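Local coordinates for probable Rab-related GTPase (Acanthamoeba polyphaga mimivirus, PDB 5XC5), which binds GTP with a magnesium ion as a viral member of the Rab family of small GTPases and may take part in protein transport, at residues 11-16 against 98-103; 60-65 against 70-75; 84-87 against 93-96. The protein carries 1 engineered substitution. All coordinates share one frame; numbering follows the deposited sequence.

Contact 1: 11-16 against 98-103; sequences IGSSGV and YYWIND. With GTP (guanosine-5'-triphosphate), chain B.
Trp-100 lays one face of its indole over the backbone of Gly-12, on the way from strand 6-12 into the phosphate-binding loop. The evidence is a CH-pi contact: Gly-12 CA stands 3.7 Å from the centroid of the five-membered ring of Trp-100, 22° off the ring normal. The six-membered ring continues along the same backbone, with Trp-100 CZ2 3.4 Å from Gly-12 O. At the rim of the indole, Trp-100 NE1 donates a hydrogen bond to Ser-13 OG of 3.2 Å; the N-H...O angle is 170° and the hydroxyl oxygen lies in the plane of the indole, so the bond restrains the ring's rotation while the glycine covers its face. Ser-13 OG is also hydrogen-bonded to the carboxylate (OD2) of Asp-96, one turn earlier on the helix of Trp-100, and this buried hydroxyl therefore has two partners from one helix. Ile-11 meets the other end of the tryptophan side chain: its CG1 sits between the backbone N and the carbonyl carbon (chi1 66°), and from there Ile-11 CD1 reaches Trp-100 CB at 4.0 Å, the two running antiparallel past one another. Beyond Ser-13 the chain turns to GTP: Ser-14 OG hydrogen-bonds to GTP O2G at 2.8 Å and Gly-15 N to GTP O3B at 3.0 Å, one side-chain and one backbone donor, consistent with a Walker A P-loop. Helix 91-107 thus lies against the root of the P-loop, with Trp-100 also touching Val-84 of the adjoining strand 81-87 and Arg-69 and Thr-72 of helix 69-72.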
loop_
_atom_site.group_PDB
_atom_site.type_symbol
_atom_site.label_atom_id
_atom_site.label_comp_id
_atom_site.label_asym_id
_atom_site.label_seq_id
_atom_site.Cartn_x
_atom_site.Cartn_y
_atom_site.Cartn_z
ATOM N N ILE A 11 1.186 1.772 4.314
ATOM C CA ILE A 11 2.146 2.741 4.824
ATOM C C ILE A 11 2.815 3.435 3.644
ATOM O O ILE A 11 2.809 2.932 2.518
ATOM C CB ILE A 11 3.195 2.108 5.762
ATOM C CG1 ILE A 11 4.090 1.140 4.990
ATOM C CG2 ILE A 11 2.516 1.368 6.916
ATOM C CD1 ILE A 11 5.127 0.401 5.870
ATOM N N GLY A 12 3.367 4.606 3.905
ATOM C CA GLY A 12 3.974 5.428 2.874
ATOM C C GLY A 12 3.844 6.888 3.243
ATOM O O GLY A 12 3.091 7.268 4.133
ATOM N N SER A 13 4.624 7.719 2.552
ATOM C CA SER A 13 4.726 9.113 2.947
ATOM C C SER A 13 3.430 9.863 2.645
ATOM O O SER A 13 2.547 9.378 1.940
ATOM C CB SER A 13 5.932 9.752 2.277
ATOM O OG SER A 13 7.086 9.114 2.799
ATOM N N SER A 14 3.308 11.054 3.222
ATOM C CA SER A 14 2.049 11.780 3.119
ATOM C C SER A 14 1.778 12.205 1.679
ATOM O O SER A 14 2.686 12.619 0.955
ATOM C CB SER A 14 2.068 13.009 4.025
ATOM O OG SER A 14 0.858 13.740 3.889
ATOM N N GLY A 15 0.524 12.067 1.261
ATOM C CA GLY A 15 0.090 12.545 -0.030
ATOM C C GLY A 15 0.222 11.561 -1.168
ATOM O O GLY A 15 -0.177 11.891 -2.287
ATOM N N VAL A 16 0.739 10.355 -0.915
ATOM C CA VAL A 16 1.005 9.410 -2.002
ATOM C C VAL A 16 -0.253 8.728 -2.521
ATOM O O VAL A 16 -0.203 8.115 -3.599
ATOM C CB VAL A 16 2.076 8.366 -1.630
ATOM C CG1 VAL A 16 3.399 9.043 -1.287
ATOM C CG2 VAL A 16 1.609 7.488 -0.482
ATOM N N TYR A 98 12.353 2.700 1.159
ATOM C CA TYR A 98 13.338 1.881 1.855
ATOM C C TYR A 98 13.140 1.943 3.359
ATOM O O TYR A 98 13.207 0.917 4.043
ATOM C CB TYR A 98 14.777 2.295 1.527
ATOM C CG TYR A 98 15.768 1.326 2.166
ATOM C CD1 TYR A 98 16.193 1.483 3.489
ATOM C CD2 TYR A 98 16.228 0.225 1.467
ATOM C CE1 TYR A 98 17.068 0.570 4.078
ATOM C CE2 TYR A 98 17.109 -0.678 2.037
ATOM C CZ TYR A 98 17.527 -0.506 3.334
ATOM O OH TYR A 98 18.400 -1.424 3.879
ATOM N N TYR A 99 12.915 3.144 3.891
ATOM C CA TYR A 99 12.849 3.314 5.336
ATOM C C TYR A 99 11.530 2.835 5.905
ATOM O O TYR A 99 11.492 2.326 7.032
ATOM C CB TYR A 99 13.168 4.761 5.711
ATOM C CG TYR A 99 14.495 5.183 5.121
ATOM C CD1 TYR A 99 15.695 4.796 5.711
ATOM C CD2 TYR A 99 14.548 5.924 3.943
ATOM C CE1 TYR A 99 16.915 5.166 5.158
ATOM C CE2 TYR A 99 15.760 6.299 3.387
ATOM C CZ TYR A 99 16.937 5.917 3.996
ATOM O OH TYR A 99 18.144 6.287 3.441
ATOM N N TRP A 100 10.450 2.936 5.130
ATOM C CA TRP A 100 9.183 2.353 5.559
ATOM C C TRP A 100 9.311 0.846 5.732
ATOM O O TRP A 100 8.857 0.281 6.737
ATOM C CB TRP A 100 8.088 2.674 4.540
ATOM C CG TRP A 100 7.566 4.072 4.629
ATOM C CD1 TRP A 100 7.681 5.043 3.691
ATOM C CD2 TRP A 100 6.827 4.635 5.713
ATOM N NE1 TRP A 100 7.070 6.193 4.125
ATOM C CE2 TRP A 100 6.532 5.971 5.360
ATOM C CE3 TRP A 100 6.390 4.145 6.947
ATOM C CZ2 TRP A 100 5.818 6.822 6.197
ATOM C CZ3 TRP A 100 5.677 4.988 7.778
ATOM C CH2 TRP A 100 5.393 6.312 7.394
ATOM N N ILE A 101 9.919 0.175 4.745
ATOM C CA ILE A 101 10.080 -1.275 4.812
ATOM C C ILE A 101 11.032 -1.648 5.939
ATOM O O ILE A 101 10.776 -2.590 6.701
ATOM C CB ILE A 101 10.542 -1.815 3.449
ATOM C CG1 ILE A 101 9.427 -1.670 2.411
ATOM C CG2 ILE A 101 10.970 -3.263 3.555
ATOM C CD1 ILE A 101 9.855 -2.078 1.007
ATOM N N ASN A 102 12.120 -0.894 6.079
ATOM C CA ASN A 102 13.072 -1.151 7.154
ATOM C C ASN A 102 12.399 -1.043 8.514
ATOM O O ASN A 102 12.590 -1.902 9.382
ATOM C CB ASN A 102 14.227 -0.160 7.060
ATOM C CG ASN A 102 15.180 -0.280 8.223
ATOM O OD1 ASN A 102 15.986 -1.211 8.279
ATOM N ND2 ASN A 102 15.089 0.656 9.167
ATOM N N ASP A 103 11.588 -0.003 8.707
ATOM C CA ASP A 103 10.929 0.212 9.991
ATOM C C ASP A 103 9.886 -0.858 10.267
ATOM O O ASP A 103 9.767 -1.339 11.400
ATOM C CB ASP A 103 10.285 1.594 9.998
ATOM C CG ASP A 103 11.299 2.694 10.160
ATOM O OD1 ASP A 103 12.505 2.374 10.229
ATOM O OD2 ASP A 103 10.894 3.874 10.212
HETATM P PG GTP B . -1.674 10.854 4.206
HETATM O O1G GTP B . -2.935 10.329 4.865
HETATM O O2G GTP B . -1.437 12.302 4.518
HETATM O O3G GTP B . -0.464 9.998 4.509
HETATM O O3B GTP B . -1.855 10.864 2.575
HETATM P PB GTP B . -2.425 9.666 1.642
HETATM O O1B GTP B . -3.552 8.927 2.337
HETATM O O2B GTP B . -1.292 8.788 1.191
HETATM O O3A GTP B . -2.905 10.409 0.289
HETATM P PA GTP B . -4.436 10.802 -0.091
HETATM O O1A GTP B . -5.235 9.549 -0.469
HETATM O O2A GTP B . -5.042 11.699 1.008
HETATM O "O5'" GTP B . -4.183 11.631 -1.466
HETATM C "C5'" GTP B . -3.452 12.841 -1.469
HETATM C "C4'" GTP B . -3.816 13.648 -2.715
HETATM O "O4'" GTP B . -3.346 12.929 -3.845
HETATM C "C3'" GTP B . -5.308 13.845 -2.903
HETATM O "O3'" GTP B . -5.563 15.147 -3.410
HETATM C "C2'" GTP B . -5.670 12.819 -3.954
HETATM O "O2'" GTP B . -6.787 13.196 -4.726
HETATM C "C1'" GTP B . -4.398 12.742 -4.773
HETATM N N9 GTP B . -4.289 11.409 -5.382
HETATM C C8 GTP B . -4.472 10.192 -4.778
HETATM N N7 GTP B . -4.269 9.215 -5.685
HETATM C C5 GTP B . -3.962 9.803 -6.870
HETATM C C6 GTP B . -3.660 9.291 -8.127
HETATM O O6 GTP B . -3.625 8.075 -8.389
HETATM N N1 GTP B . -3.397 10.199 -9.125
HETATM C C2 GTP B . -3.407 11.562 -8.911
HETATM N N2 GTP B . -3.133 12.367 -9.932
HETATM N N3 GTP B . -3.695 12.080 -7.670
HETATM C C4 GTP B . -3.971 11.186 -6.685
#

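Contact 2: 60-65 against 70-75; sequences WDTAGL and SITKMY. Engineered in segment 60-65: Leu-65 (natural residue Gln). With GTP (guanosine-5'-triphosphate), chain B.
Thr-72, on helix 69-72, meets Thr-62 and Ala-63 with both branches of its side chain. Its hydroxyl donates to the backbone: Thr-72 OG1 lies 2.8 Å from Ala-63 O, at a C=O...O angle of 122° and in the carbonyl plane, which places the donor on a lone pair. A water gives the same hydroxyl a second partner, donating to Thr-72 OG1 at 3.0 Å and accepting from Ala-63 N at 3.0 Å, so the peptide groups on both sides of Ala-63 are tied to one threonine. With OG1 beside the backbone N (chi1 -67°), the methyl is anti to that N, and Thr-72 CG2 packs 3.5 Å from Thr-62 OG1, an oxygen whose hydrogen bond goes to the carbonyl of Leu-10.

Residues 61-64 (DTAG) are the DxxG element at the start of switch II in small GTPases, followed by Leu-65, an engineered replacement of the natural Gln. Its glycine reads the gamma phosphate: Gly-64 N bonds GTP O3G at 2.9 Å, and this N-H belongs to the same peptide group whose carbonyl accepts from Thr-72.

Past Thr-72 the chain tightens into the 3-10 segment 73-75, and Tyr-75 turns back toward the strand 54-61. Tyr-75 CE2 comes over one face of the Trp-60 indole, toward the rim of the indole, and lies 3.7 Å from Trp-60 CZ3. With planes at 41° and centroids of the tyrosine ring and the indole six-membered ring 4.8 Å apart, the pair is oblique, and Phe-42, in what is by similarity the effector region, also meets the Trp-60 ring.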
loop_
_atom_site.group_PDB
_atom_site.type_symbol
_atom_site.label_atom_id
_atom_site.label_comp_id
_atom_site.label_asym_id
_atom_site.label_seq_id
_atom_site.Cartn_x
_atom_site.Cartn_y
_atom_site.Cartn_z
ATOM N N TRP A 60 -5.791 -1.472 7.767
ATOM C CA TRP A 60 -5.485 -0.255 8.506
ATOM C C TRP A 60 -4.792 0.721 7.562
ATOM O O TRP A 60 -3.744 0.398 6.983
ATOM C CB TRP A 60 -4.592 -0.556 9.711
ATOM C CG TRP A 60 -5.312 -1.187 10.872
ATOM C CD1 TRP A 60 -5.349 -2.512 11.191
ATOM C CD2 TRP A 60 -6.081 -0.509 11.869
ATOM N NE1 TRP A 60 -6.103 -2.703 12.332
ATOM C CE2 TRP A 60 -6.567 -1.491 12.762
ATOM C CE3 TRP A 60 -6.424 0.827 12.083
ATOM C CZ2 TRP A 60 -7.365 -1.170 13.863
ATOM C CZ3 TRP A 60 -7.223 1.145 13.175
ATOM C CH2 TRP A 60 -7.684 0.149 14.048
ATOM N N ASP A 61 -5.383 1.899 7.406
ATOM C CA ASP A 61 -4.860 2.985 6.587
ATOM C C ASP A 61 -4.167 3.965 7.531
ATOM O O ASP A 61 -4.815 4.533 8.414
ATOM C CB ASP A 61 -6.051 3.653 5.895
ATOM C CG ASP A 61 -5.656 4.852 5.058
ATOM O OD1 ASP A 61 -4.469 4.943 4.672
ATOM O OD2 ASP A 61 -6.541 5.701 4.788
ATOM N N THR A 62 -2.856 4.137 7.379
ATOM C CA THR A 62 -2.057 4.847 8.377
ATOM C C THR A 62 -1.599 6.210 7.871
ATOM O O THR A 62 -1.665 6.518 6.682
ATOM C CB THR A 62 -0.831 4.025 8.811
ATOM O OG1 THR A 62 0.104 3.947 7.727
ATOM C CG2 THR A 62 -1.217 2.626 9.226
ATOM N N ALA A 63 -1.109 7.020 8.806
ATOM C CA ALA A 63 -0.621 8.360 8.501
ATOM C C ALA A 63 0.774 8.326 7.887
ATOM O O ALA A 63 1.677 7.638 8.381
ATOM C CB ALA A 63 -0.544 9.179 9.789
ATOM N N GLY A 64 0.958 9.132 6.838
ATOM C CA GLY A 64 2.267 9.369 6.263
ATOM C C GLY A 64 2.962 10.634 6.736
ATOM O O GLY A 64 4.171 10.773 6.533
ATOM N N LEU A 65 2.232 11.555 7.367
ATOM C CA LEU A 65 2.852 12.782 7.856
ATOM C C LEU A 65 3.900 12.462 8.909
ATOM O O LEU A 65 3.681 11.644 9.806
ATOM C CB LEU A 65 1.799 13.715 8.444
ATOM C CG LEU A 65 0.952 14.462 7.408
ATOM C CD1 LEU A 65 -0.242 15.054 8.108
ATOM C CD2 LEU A 65 1.740 15.543 6.688
ATOM N N SER A 70 4.795 8.286 15.045
ATOM C CA SER A 70 4.712 7.511 16.277
ATOM C C SER A 70 3.329 6.918 16.498
ATOM O O SER A 70 3.189 6.046 17.358
ATOM C CB SER A 70 5.195 8.309 17.494
ATOM O OG SER A 70 4.278 9.326 17.833
ATOM N N ILE A 71 2.319 7.355 15.741
ATOM C CA ILE A 71 1.043 6.646 15.688
ATOM C C ILE A 71 1.142 5.455 14.752
ATOM O O ILE A 71 0.796 4.325 15.113
ATOM C CB ILE A 71 -0.095 7.577 15.225
ATOM C CG1 ILE A 71 -0.243 8.794 16.133
ATOM C CG2 ILE A 71 -1.410 6.787 15.142
ATOM C CD1 ILE A 71 -1.291 9.792 15.633
ATOM N N THR A 72 1.618 5.697 13.534
ATOM C CA THR A 72 1.677 4.658 12.514
ATOM C C THR A 72 2.487 3.460 12.982
ATOM O O THR A 72 2.124 2.312 12.700
ATOM C CB THR A 72 2.251 5.269 11.236
ATOM O OG1 THR A 72 1.302 6.223 10.738
ATOM C CG2 THR A 72 2.528 4.205 10.182
ATOM N N LYS A 73 3.565 3.711 13.727
ATOM C CA LYS A 73 4.426 2.647 14.223
ATOM C C LYS A 73 3.650 1.632 15.056
ATOM O O LYS A 73 3.988 0.445 15.050
ATOM C CB LYS A 73 5.549 3.281 15.052
ATOM C CG LYS A 73 6.457 2.302 15.775
ATOM C CD LYS A 73 7.649 3.016 16.435
ATOM C CE LYS A 73 8.670 3.493 15.408
ATOM N NZ LYS A 73 9.747 4.356 15.993
ATOM N N MET A 74 2.601 2.069 15.753
ATOM C CA MET A 74 1.850 1.176 16.634
ATOM C C MET A 74 0.966 0.203 15.878
ATOM O O MET A 74 0.341 -0.656 16.514
ATOM C CB MET A 74 1.023 2.008 17.618
ATOM C CG MET A 74 1.870 2.866 18.552
ATOM S SD MET A 74 3.035 1.886 19.529
ATOM C CE MET A 74 1.903 0.937 20.522
ATOM N N TYR A 75 0.911 0.296 14.552
ATOM C CA TYR A 75 0.081 -0.573 13.733
ATOM C C TYR A 75 0.884 -1.606 12.957
ATOM O O TYR A 75 0.287 -2.438 12.260
ATOM C CB TYR A 75 -0.826 0.272 12.822
ATOM C CG TYR A 75 -1.826 1.016 13.663
ATOM C CD1 TYR A 75 -1.529 2.270 14.182
ATOM C CD2 TYR A 75 -3.040 0.433 14.012
ATOM C CE1 TYR A 75 -2.426 2.939 15.000
ATOM C CE2 TYR A 75 -3.942 1.091 14.831
ATOM C CZ TYR A 75 -3.632 2.345 15.318
ATOM O OH TYR A 75 -4.528 3.003 16.132
HETATM P PG GTP B . -1.674 10.854 4.206
HETATM O O1G GTP B . -2.935 10.329 4.865
HETATM O O2G GTP B . -1.437 12.302 4.518
HETATM O O3G GTP B . -0.464 9.998 4.509
HETATM O O3B GTP B . -1.855 10.864 2.575
HETATM P PB GTP B . -2.425 9.666 1.642
HETATM O O1B GTP B . -3.552 8.927 2.337
HETATM O O2B GTP B . -1.292 8.788 1.191
HETATM O O3A GTP B . -2.905 10.409 0.289
HETATM P PA GTP B . -4.436 10.802 -0.091
HETATM O O1A GTP B . -5.235 9.549 -0.469
HETATM O O2A GTP B . -5.042 11.699 1.008
HETATM O "O5'" GTP B . -4.183 11.631 -1.466
HETATM C "C5'" GTP B . -3.452 12.841 -1.469
HETATM C "C4'" GTP B . -3.816 13.648 -2.715
HETATM O "O4'" GTP B . -3.346 12.929 -3.845
HETATM C "C3'" GTP B . -5.308 13.845 -2.903
HETATM O "O3'" GTP B . -5.563 15.147 -3.410
HETATM C "C2'" GTP B . -5.670 12.819 -3.954
HETATM O "O2'" GTP B . -6.787 13.196 -4.726
HETATM C "C1'" GTP B . -4.398 12.742 -4.773
HETATM N N9 GTP B . -4.289 11.409 -5.382
HETATM C C8 GTP B . -4.472 10.192 -4.778
HETATM N N7 GTP B . -4.269 9.215 -5.685
HETATM C C5 GTP B . -3.962 9.803 -6.870
HETATM C C6 GTP B . -3.660 9.291 -8.127
HETATM O O6 GTP B . -3.625 8.075 -8.389
HETATM N N1 GTP B . -3.397 10.199 -9.125
HETATM C C2 GTP B . -3.407 11.562 -8.911
HETATM N N2 GTP B . -3.133 12.367 -9.932
HETATM N N3 GTP B . -3.695 12.080 -7.670
HETATM C C4 GTP B . -3.971 11.186 -6.685
HETATM O O HOH W 1 -1.529 6.337 11.649
#

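Contact 3: 84-87 against 93-96; sequences VVFD and SFDD
The beta-alpha-beta unit made of strand 81-87, helix 91-107 and strand 113-119 is closed here at its first junction, where the end of strand 81-87 meets the first turn of helix 91-107. Ser-93 OG receives the backbone N-H of Asp-87 at 3.0 Å, and the N-H...O angle of 168° makes the bond nearly straight. With OG placed between the backbone N and the carbonyl carbon (chi1 82°), the hydroxyl faces the strand and also bonds the carbonyl of Asp-90 in the connecting loop. A water adds a second bridge by donating to Val-85 O at 2.8 Å and to Ser-93 O at 2.9 Å. The Asp-87 carboxylate itself bonds Thr-89 and makes a long, weak ion pair with Lys-120.

Next to these polar links two phenyl rings form an edge-to-face pair. The edge of Phe-94 points at the face of Phe-86, their centroids 5.0 Å apart and their planes at 61°. Phe-94 CD1 sits above the middle of the Phe-86 ring and comes within 3.6 Å of Phe-86 CZ, although the two side chains run side by side in the same direction. Ile-135 of helix 132-141 and Val-130 touch both rings.

Two strand atoms, Asp-87 N and Val-85 O, and both Ser-93 OG and O find partners within an apolar setting, which suggests that directional bonds as well as ring packing fix the spacing of helix and strand.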
loop_
_atom_site.group_PDB
_atom_site.type_symbol
_atom_site.label_atom_id
_atom_site.label_comp_id
_atom_site.label_asym_id
_atom_site.label_seq_id
_atom_site.Cartn_x
_atom_site.Cartn_y
_atom_site.Cartn_z
ATOM N N VAL A 84 3.165 -0.722 0.548
ATOM C CA VAL A 84 4.008 0.455 0.746
ATOM C C VAL A 84 3.856 1.338 -0.485
ATOM O O VAL A 84 4.328 0.988 -1.571
ATOM C CB VAL A 84 5.478 0.083 0.975
ATOM C CG1 VAL A 84 6.286 1.332 1.329
ATOM C CG2 VAL A 84 5.594 -0.945 2.093
ATOM N N VAL A 85 3.197 2.485 -0.320
ATOM C CA VAL A 85 2.775 3.317 -1.439
ATOM C C VAL A 85 3.721 4.500 -1.594
ATOM O O VAL A 85 4.172 5.086 -0.602
ATOM C CB VAL A 85 1.322 3.779 -1.218
ATOM C CG1 VAL A 85 0.793 4.502 -2.443
ATOM C CG2 VAL A 85 0.434 2.582 -0.869
ATOM N N PHE A 86 4.027 4.848 -2.846
ATOM C CA PHE A 86 4.718 6.098 -3.146
ATOM C C PHE A 86 4.105 6.725 -4.395
ATOM O O PHE A 86 3.307 6.112 -5.103
ATOM C CB PHE A 86 6.238 5.908 -3.271
ATOM C CG PHE A 86 6.666 5.264 -4.564
ATOM C CD1 PHE A 86 6.707 3.879 -4.678
ATOM C CD2 PHE A 86 7.049 6.040 -5.657
ATOM C CE1 PHE A 86 7.109 3.278 -5.849
ATOM C CE2 PHE A 86 7.445 5.432 -6.842
ATOM C CZ PHE A 86 7.460 4.046 -6.933
ATOM N N ASP A 87 4.503 7.965 -4.663
ATOM C CA ASP A 87 3.983 8.765 -5.775
ATOM C C ASP A 87 5.101 8.849 -6.808
ATOM O O ASP A 87 6.211 9.275 -6.477
ATOM C CB ASP A 87 3.630 10.144 -5.197
ATOM C CG ASP A 87 3.270 11.214 -6.229
ATOM O OD1 ASP A 87 3.500 11.068 -7.445
ATOM O OD2 ASP A 87 2.769 12.265 -5.758
ATOM N N SER A 93 9.247 10.591 -1.811
ATOM C CA SER A 93 8.346 9.520 -1.393
ATOM C C SER A 93 8.875 8.156 -1.825
ATOM O O SER A 93 8.712 7.160 -1.101
ATOM C CB SER A 93 6.914 9.776 -1.889
ATOM O OG SER A 93 6.705 9.384 -3.237
ATOM N N PHE A 94 9.523 8.093 -2.990
ATOM C CA PHE A 94 10.161 6.847 -3.407
ATOM C C PHE A 94 11.373 6.524 -2.536
ATOM O O PHE A 94 11.536 5.388 -2.084
ATOM C CB PHE A 94 10.548 6.885 -4.885
ATOM C CG PHE A 94 11.319 5.682 -5.315
ATOM C CD1 PHE A 94 10.691 4.453 -5.457
ATOM C CD2 PHE A 94 12.682 5.771 -5.550
ATOM C CE1 PHE A 94 11.404 3.330 -5.826
ATOM C CE2 PHE A 94 13.406 4.651 -5.932
ATOM C CZ PHE A 94 12.771 3.432 -6.070
ATOM N N ASP A 95 12.244 7.506 -2.294
ATOM C CA ASP A 95 13.382 7.242 -1.423
ATOM C C ASP A 95 12.928 6.791 -0.038
ATOM O O ASP A 95 13.588 5.953 0.591
ATOM C CB ASP A 95 14.299 8.470 -1.342
ATOM C CG ASP A 95 14.897 8.854 -2.690
ATOM O OD1 ASP A 95 15.079 7.976 -3.559
ATOM O OD2 ASP A 95 15.206 10.051 -2.880
ATOM N N ASP A 96 11.782 7.300 0.432
ATOM C CA ASP A 96 11.232 6.914 1.728
ATOM C C ASP A 96 10.820 5.442 1.794
ATOM O O ASP A 96 10.745 4.892 2.898
ATOM C CB ASP A 96 10.004 7.769 2.062
ATOM C CG ASP A 96 10.337 9.226 2.321
ATOM O OD1 ASP A 96 11.521 9.564 2.553
ATOM O OD2 ASP A 96 9.389 10.041 2.312
HETATM O O HOH W 2 6.287 6.608 0.452
#

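All three contacts belong to one P-loop fold and reach its single mixed sheet through the neighbouring strands 54-61, 6-12 and 81-87. Contact 1 joins residues far apart in sequence, and contacts 2 and 3 lie one after the other inside the loop it closes. Its centre is about 6 Å from that of contact 3, with which it shares helix 91-107, and about 10 Å from that of contact 2. Contacts 2 and 3 do not touch, their nearest atoms being about 7 Å apart. Contact 1 touches contact 2 through Ser-14 on Leu-65 and Trp-100 on Thr-72, and contact 3 through Ser-13 on Asp-96, and therefore lies between the switch II region and the 84-87/93-96 pairing.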